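Local structure of rhamnogalacturonan endolyase YesW (Bacillus subtilis, 2ZUX) at residues A[170-175]-A[200-205]; A[208-213]-A[228-233]. The protein cleaves type I rhamnogalacturonan of plant cell-wall pectin by endo-acting elimination, as a secreted lyase of polysaccharide lyase family 11 that needs calcium or manganese. One frame throughout, in Å; residues are numbered along the deposited sequence.

Interaction 1 (170-175 with 200-205) and interaction 2 (208-213 with 228-233) follow one another along the chain, their centres about 8 Å apart, and they share a rhamnose, RAM of chain P. Lys170, Gly201 and Lys203 of interaction 1 and Val209 and Ala213 of interaction 2 line its pocket, with Asn214 beside them. Two probable hydrogen bonds join the contacts: Asp200 OD1 lies 2.7 Å from Tyr230 OH, and Thr202 O lies 2.7 Å from Ile210 N. Close packing, with Gly201 CA 3.5 Å from Val209 CG1, ties the two loop segments together. Lys170 also touches a second rhamnose, chain O, and so belongs to both rhamnose pockets.

Interaction 1 (A[170-175]-A[200-205]); sequences KNIRAG and DGTKDG. With RAM (alpha-L-rhamnopyranose), chain P; RAM (alpha-L-rhamnopyranose), chain O.
Asn171 and Asp200 meet through a bridging water that accepts from Asn171 N at 2.9 Å and donates to Asp200 O at 2.8 Å, joining two irregular loops that share no regular backbone pairing. Asn171 also brings its CB alongside the same carbonyl, at 3.7 Å from Asp200 O. Farther along, Ile172 CG1 lies 4.4 Å from Thr202 OG1, a loose contact, and that hydroxyl spends its hydrogen bonds on the backbone of Leu168 and Ala199.

Two bound rhamnoses lie at the edge of this junction and account for how the lysines are placed. Lys170 starts with CG between its backbone N and carbonyl carbon (chi1 65°), then bends at chi3 and chi4; the aliphatic part passes RAM of chain O, where CB lies 3.4 Å from O1, while the ammonium reaches RAM of chain P, NZ being 2.9 Å from O2. A long, flexible cation suits a place between two hydroxyl-rich sugars; with a leucine in its place, O2 of the chain P sugar would probably be left without its neighbouring ammonium. Gly201 O accepts from O3 of that same sugar at 2.6 Å. At the backbone angles of Gly201 (phi 95°), a CB would be jammed against the carbonyl oxygen of Asp200, which calls for glycine. Lys203, bent like Lys170, brings CE within 3.5 Å of O4. Asp150 and Arg218 hydrogen-bond the chain O rhamnose.

In this beta-propeller lyase, 170-175 belongs to the connection from strand 162-167 to strand 182-184, two different sheets, and 200-205 follows strand 193-198 on the way to strand 230-235.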
loop_
_atom_site.group_PDB
_atom_site.type_symbol
_atom_site.label_atom_id
_atom_site.label_comp_id
_atom_site.label_asym_id
_atom_site.label_seq_id
_atom_site.Cartn_x
_atom_site.Cartn_y
_atom_site.Cartn_z
ATOM N N LYS A 170 -3.979 5.050 25.258
ATOM C CA LYS A 170 -4.945 4.074 25.761
ATOM C C LYS A 170 -6.317 4.129 25.093
ATOM O O LYS A 170 -7.084 3.168 25.198
ATOM C CB LYS A 170 -5.115 4.235 27.274
ATOM C CG LYS A 170 -5.736 5.567 27.685
ATOM C CD LYS A 170 -5.959 5.675 29.189
ATOM C CE LYS A 170 -4.663 5.576 29.980
ATOM N NZ LYS A 170 -3.763 6.735 29.734
ATOM N N ASN A 171 -6.636 5.238 24.428
ATOM C CA ASN A 171 -7.958 5.393 23.824
ATOM C C ASN A 171 -8.017 5.005 22.348
ATOM O O ASN A 171 -9.030 5.225 21.693
ATOM C CB ASN A 171 -8.526 6.785 24.076
ATOM C CG ASN A 171 -8.713 7.067 25.549
ATOM O OD1 ASN A 171 -8.237 8.086 26.062
ATOM N ND2 ASN A 171 -9.376 6.158 26.250
ATOM N N ILE A 172 -6.944 4.393 21.854
ATOM C CA ILE A 172 -6.932 3.821 20.515
ATOM C C ILE A 172 -6.578 2.345 20.650
ATOM O O ILE A 172 -5.431 1.995 20.966
ATOM C CB ILE A 172 -5.915 4.548 19.584
ATOM C CG1 ILE A 172 -6.331 6.010 19.327
ATOM C CG2 ILE A 172 -5.741 3.776 18.266
ATOM C CD1 ILE A 172 -7.664 6.211 18.591
ATOM N N ARG A 173 -7.562 1.479 20.413
ATOM C CA ARG A 173 -7.352 0.039 20.539
ATOM C C ARG A 173 -6.429 -0.483 19.433
ATOM O O ARG A 173 -6.452 0.022 18.313
ATOM C CB ARG A 173 -8.700 -0.685 20.481
ATOM C CG ARG A 173 -8.698 -2.058 21.117
ATOM C CD ARG A 173 -10.016 -2.754 20.890
ATOM N NE ARG A 173 -10.177 -3.872 21.814
ATOM C CZ ARG A 173 -10.789 -5.014 21.520
ATOM N NH1 ARG A 173 -11.316 -5.221 20.314
ATOM N NH2 ARG A 173 -10.868 -5.957 22.449
ATOM N N ALA A 174 -5.595 -1.469 19.762
ATOM C CA ALA A 174 -4.720 -2.117 18.781
ATOM C C ALA A 174 -5.405 -3.264 18.059
ATOM O O ALA A 174 -6.057 -4.102 18.685
ATOM C CB ALA A 174 -3.465 -2.640 19.459
ATOM N N GLY A 175 -5.225 -3.324 16.743
ATOM C CA GLY A 175 -5.756 -4.419 15.931
ATOM C C GLY A 175 -5.826 -3.968 14.483
ATOM O O GLY A 175 -5.754 -2.770 14.193
ATOM N N ASP A 200 -8.022 11.455 22.909
ATOM C CA ASP A 200 -7.451 12.010 24.131
ATOM C C ASP A 200 -6.335 11.077 24.567
ATOM O O ASP A 200 -6.497 9.853 24.585
ATOM C CB ASP A 200 -8.508 12.054 25.234
ATOM C CG ASP A 200 -9.605 13.053 24.951
ATOM O OD1 ASP A 200 -9.289 14.204 24.590
ATOM O OD2 ASP A 200 -10.787 12.669 25.091
ATOM N N GLY A 201 -5.183 11.643 24.894
ATOM C CA GLY A 201 -4.081 10.823 25.352
ATOM C C GLY A 201 -3.095 10.421 24.275
ATOM O O GLY A 201 -2.036 9.906 24.589
ATOM N N THR A 202 -3.437 10.619 23.004
ATOM C CA THR A 202 -2.464 10.415 21.936
ATOM C C THR A 202 -1.313 11.394 22.161
ATOM O O THR A 202 -1.550 12.572 22.425
ATOM C CB THR A 202 -3.100 10.650 20.558
ATOM O OG1 THR A 202 -4.078 9.629 20.304
ATOM C CG2 THR A 202 -2.034 10.639 19.444
ATOM N N LYS A 203 -0.081 10.894 22.072
ATOM C CA LYS A 203 1.107 11.711 22.294
ATOM C C LYS A 203 1.868 11.857 20.980
ATOM O O LYS A 203 2.246 10.855 20.355
ATOM C CB LYS A 203 1.979 11.065 23.372
ATOM C CG LYS A 203 3.133 11.935 23.858
ATOM C CD LYS A 203 3.713 11.449 25.194
ATOM C CE LYS A 203 4.249 10.023 25.114
ATOM N NZ LYS A 203 5.455 9.878 24.245
ATOM N N ASP A 204 2.091 13.099 20.561
ATOM C CA ASP A 204 2.757 13.345 19.292
ATOM C C ASP A 204 4.262 13.098 19.398
ATOM O O ASP A 204 4.772 12.745 20.476
ATOM C CB ASP A 204 2.359 14.709 18.683
ATOM C CG ASP A 204 3.113 15.911 19.265
ATOM O OD1 ASP A 204 4.055 15.760 20.064
ATOM O OD2 ASP A 204 2.737 17.036 18.875
ATOM N N GLY A 205 4.962 13.254 18.275
ATOM C CA GLY A 205 6.380 12.934 18.220
ATOM C C GLY A 205 7.263 13.841 19.057
ATOM O O GLY A 205 8.427 13.518 19.287
HETATM C C1 RAM P . -0.505 10.778 30.204
HETATM C C2 RAM P . -1.394 9.953 29.274
HETATM C C3 RAM P . -0.752 9.851 27.890
HETATM C C4 RAM P . 0.665 9.297 28.004
HETATM C C5 RAM P . 1.474 10.144 28.991
HETATM C C6 RAM P . 2.871 9.577 29.228
HETATM O O1 RAM P . -0.472 12.123 29.772
HETATM O O2 RAM P . -1.574 8.668 29.831
HETATM O O3 RAM P . -1.518 9.036 27.030
HETATM O O4 RAM P . 1.263 9.318 26.728
HETATM O O5 RAM P . 0.809 10.236 30.244
HETATM C C1 RAM O . -0.685 2.985 28.313
HETATM C C2 RAM O . -0.763 3.450 29.766
HETATM C C3 RAM O . -1.944 2.783 30.469
HETATM C C4 RAM O . -1.927 1.268 30.269
HETATM C C5 RAM O . -1.843 0.927 28.778
HETATM C C6 RAM O . -1.745 -0.576 28.531
HETATM O O1 RAM O . -1.753 3.540 27.575
HETATM O O2 RAM O . 0.444 3.113 30.417
HETATM O O3 RAM O . -1.909 3.079 31.848
HETATM O O4 RAM O . -3.074 0.697 30.869
HETATM O O5 RAM O . -0.706 1.565 28.221
HETATM O O HOH W 1 -5.323 7.584 23.476
#

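Interaction 2 (A[208-213]-A[228-233]). With RAM (alpha-L-rhamnopyranose), chain P.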
loop_
_atom_site.group_PDB
_atom_site.type_symbol
_atom_site.label_atom_id
_atom_site.label_comp_id
_atom_site.label_asym_id
_atom_site.label_seq_id
_atom_site.Cartn_x
_atom_site.Cartn_y
_atom_site.Cartn_z
ATOM N N LYS A 208 3.942 15.874 23.111
ATOM C CA LYS A 208 2.764 16.655 23.479
ATOM C C LYS A 208 1.526 15.787 23.374
ATOM O O LYS A 208 1.289 15.143 22.346
ATOM C CB LYS A 208 2.627 17.889 22.592
ATOM C CG LYS A 208 1.592 18.879 23.118
ATOM C CD LYS A 208 1.324 20.002 22.143
ATOM C CE LYS A 208 0.326 19.579 21.088
ATOM N NZ LYS A 208 -1.067 19.802 21.554
ATOM N N VAL A 209 0.744 15.759 24.442
ATOM C CA VAL A 209 -0.455 14.936 24.494
ATOM C C VAL A 209 -1.656 15.718 23.947
ATOM O O VAL A 209 -1.857 16.894 24.275
ATOM C CB VAL A 209 -0.701 14.410 25.927
ATOM C CG1 VAL A 209 -1.912 13.508 25.965
ATOM C CG2 VAL A 209 0.522 13.652 26.439
ATOM N N ILE A 210 -2.423 15.056 23.081
ATOM C CA ILE A 210 -3.610 15.628 22.452
ATOM C C ILE A 210 -4.823 15.525 23.379
ATOM O O ILE A 210 -5.032 14.505 24.031
ATOM C CB ILE A 210 -3.893 14.917 21.097
ATOM C CG1 ILE A 210 -2.752 15.206 20.112
ATOM C CG2 ILE A 210 -5.241 15.352 20.503
ATOM C CD1 ILE A 210 -2.783 14.396 18.837
ATOM N N GLY A 211 -5.613 16.597 23.428
ATOM C CA GLY A 211 -6.889 16.611 24.147
ATOM C C GLY A 211 -6.779 16.534 25.657
ATOM O O GLY A 211 -5.894 17.140 26.266
ATOM N N ASN A 212 -7.692 15.765 26.241
ATOM C CA ASN A 212 -7.801 15.534 27.673
ATOM C C ASN A 212 -6.795 14.453 28.060
ATOM O O ASN A 212 -7.075 13.264 27.928
ATOM C CB ASN A 212 -9.236 15.071 27.954
ATOM C CG ASN A 212 -9.625 15.145 29.419
ATOM O OD1 ASN A 212 -8.836 15.523 30.279
ATOM N ND2 ASN A 212 -10.874 14.781 29.703
ATOM N N ALA A 213 -5.618 14.874 28.512
ATOM C CA ALA A 213 -4.458 13.993 28.629
ATOM C C ALA A 213 -4.720 12.678 29.357
ATOM O O ALA A 213 -4.251 11.623 28.918
ATOM C CB ALA A 213 -3.287 14.730 29.258
ATOM N N PRO A 228 -14.660 11.538 23.040
ATOM C CA PRO A 228 -14.297 12.191 21.789
ATOM C C PRO A 228 -13.432 11.308 20.894
ATOM O O PRO A 228 -12.704 10.434 21.375
ATOM C CB PRO A 228 -13.485 13.406 22.247
ATOM C CG PRO A 228 -13.902 13.649 23.665
ATOM C CD PRO A 228 -14.238 12.310 24.225
ATOM N N GLU A 229 -13.501 11.566 19.596
ATOM C CA GLU A 229 -12.627 10.926 18.626
ATOM C C GLU A 229 -12.075 12.017 17.735
ATOM O O GLU A 229 -12.814 12.925 17.351
ATOM C CB GLU A 229 -13.395 9.917 17.775
ATOM C CG GLU A 229 -14.007 8.781 18.571
ATOM C CD GLU A 229 -14.800 7.834 17.694
ATOM O OE1 GLU A 229 -15.797 8.291 17.112
ATOM O OE2 GLU A 229 -14.417 6.649 17.596
ATOM N N TYR A 230 -10.792 11.928 17.395
ATOM C CA TYR A 230 -10.148 12.992 16.631
ATOM C C TYR A 230 -9.509 12.483 15.346
ATOM O O TYR A 230 -9.227 11.291 15.199
ATOM C CB TYR A 230 -9.081 13.707 17.472
ATOM C CG TYR A 230 -9.525 14.149 18.844
ATOM C CD1 TYR A 230 -10.677 14.915 19.016
ATOM C CD2 TYR A 230 -8.775 13.819 19.968
ATOM C CE1 TYR A 230 -11.088 15.320 20.286
ATOM C CE2 TYR A 230 -9.168 14.220 21.245
ATOM C CZ TYR A 230 -10.330 14.968 21.393
ATOM O OH TYR A 230 -10.725 15.388 22.639
ATOM N N LEU A 231 -9.287 13.420 14.431
ATOM C CA LEU A 231 -8.480 13.200 13.236
ATOM C C LEU A 231 -7.316 14.173 13.317
ATOM O O LEU A 231 -7.541 15.377 13.463
ATOM C CB LEU A 231 -9.305 13.469 11.976
ATOM C CG LEU A 231 -8.567 13.303 10.644
ATOM C CD1 LEU A 231 -8.045 11.868 10.462
ATOM C CD2 LEU A 231 -9.471 13.694 9.490
ATOM N N THR A 232 -6.087 13.657 13.245
ATOM C CA THR A 232 -4.893 14.503 13.331
ATOM C C THR A 232 -4.022 14.353 12.099
ATOM O O THR A 232 -3.824 13.245 11.582
ATOM C CB THR A 232 -4.058 14.166 14.586
ATOM O OG1 THR A 232 -4.875 14.337 15.753
ATOM C CG2 THR A 232 -2.848 15.086 14.707
ATOM N N VAL A 233 -3.510 15.490 11.638
ATOM C CA VAL A 233 -2.433 15.518 10.659
ATOM C C VAL A 233 -1.157 15.872 11.421
ATOM O O VAL A 233 -1.100 16.906 12.103
ATOM C CB VAL A 233 -2.689 16.552 9.544
ATOM C CG1 VAL A 233 -1.555 16.552 8.527
ATOM C CG2 VAL A 233 -4.020 16.288 8.854
HETATM C C1 RAM P . -0.505 10.778 30.204
HETATM C C2 RAM P . -1.394 9.953 29.274
HETATM C C3 RAM P . -0.752 9.851 27.890
HETATM C C4 RAM P . 0.665 9.297 28.004
HETATM C C5 RAM P . 1.474 10.144 28.991
HETATM C C6 RAM P . 2.871 9.577 29.228
HETATM O O1 RAM P . -0.472 12.123 29.772
HETATM O O2 RAM P . -1.574 8.668 29.831
HETATM O O3 RAM P . -1.518 9.036 27.030
HETATM O O4 RAM P . 1.263 9.318 26.728
HETATM O O5 RAM P . 0.809 10.236 30.244
#
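Ile210 packs against Tyr230 and Thr232, laying the loop 208-213 on one blade of the beta-propeller. Strand 230-235 is an inner strand of that four-stranded antiparallel sheet, flanked by strands 193-198 and 241-246.

The apolar contacts come from the two branches of Ile210. CG2 passes the tyrosine ring obliquely, 3.9 Å from Tyr230 CD2, the two side chains running in opposite directions. The longer branch extends at chi2 (170°) and carries CD1 to Thr232, meeting it tip to tip with CD1 3.7 Å from OG1. A branched aliphatic residue suits this place because it can fill against an aromatic ring and a small beta-branched side chain at once.

Gly211 comes next, its CA 4.3 Å from Tyr230 OH. A side chain here would be tight, since a CB would stand 3.1 Å from Tyr230 CE2, and phi is positive (69°); both points suit glycine.

Polar bonds are made to outside partners. The Tyr230 hydroxyl is hydrogen-bonded to Asp200 OD1, which also accepts from Asn212 N. Thr232 OG1 hydrogen-bonds Thr198 OG1 and Thr244 OG1, so the hydroxyl beneath the isoleucine methyl is satisfied within the sheet.

The same loop borders the chain P rhamnose: Val209 CG2 lies 3.8 Å from its O1, and the backbone oxygen Ala213 O sits 3.3 Å from its C2.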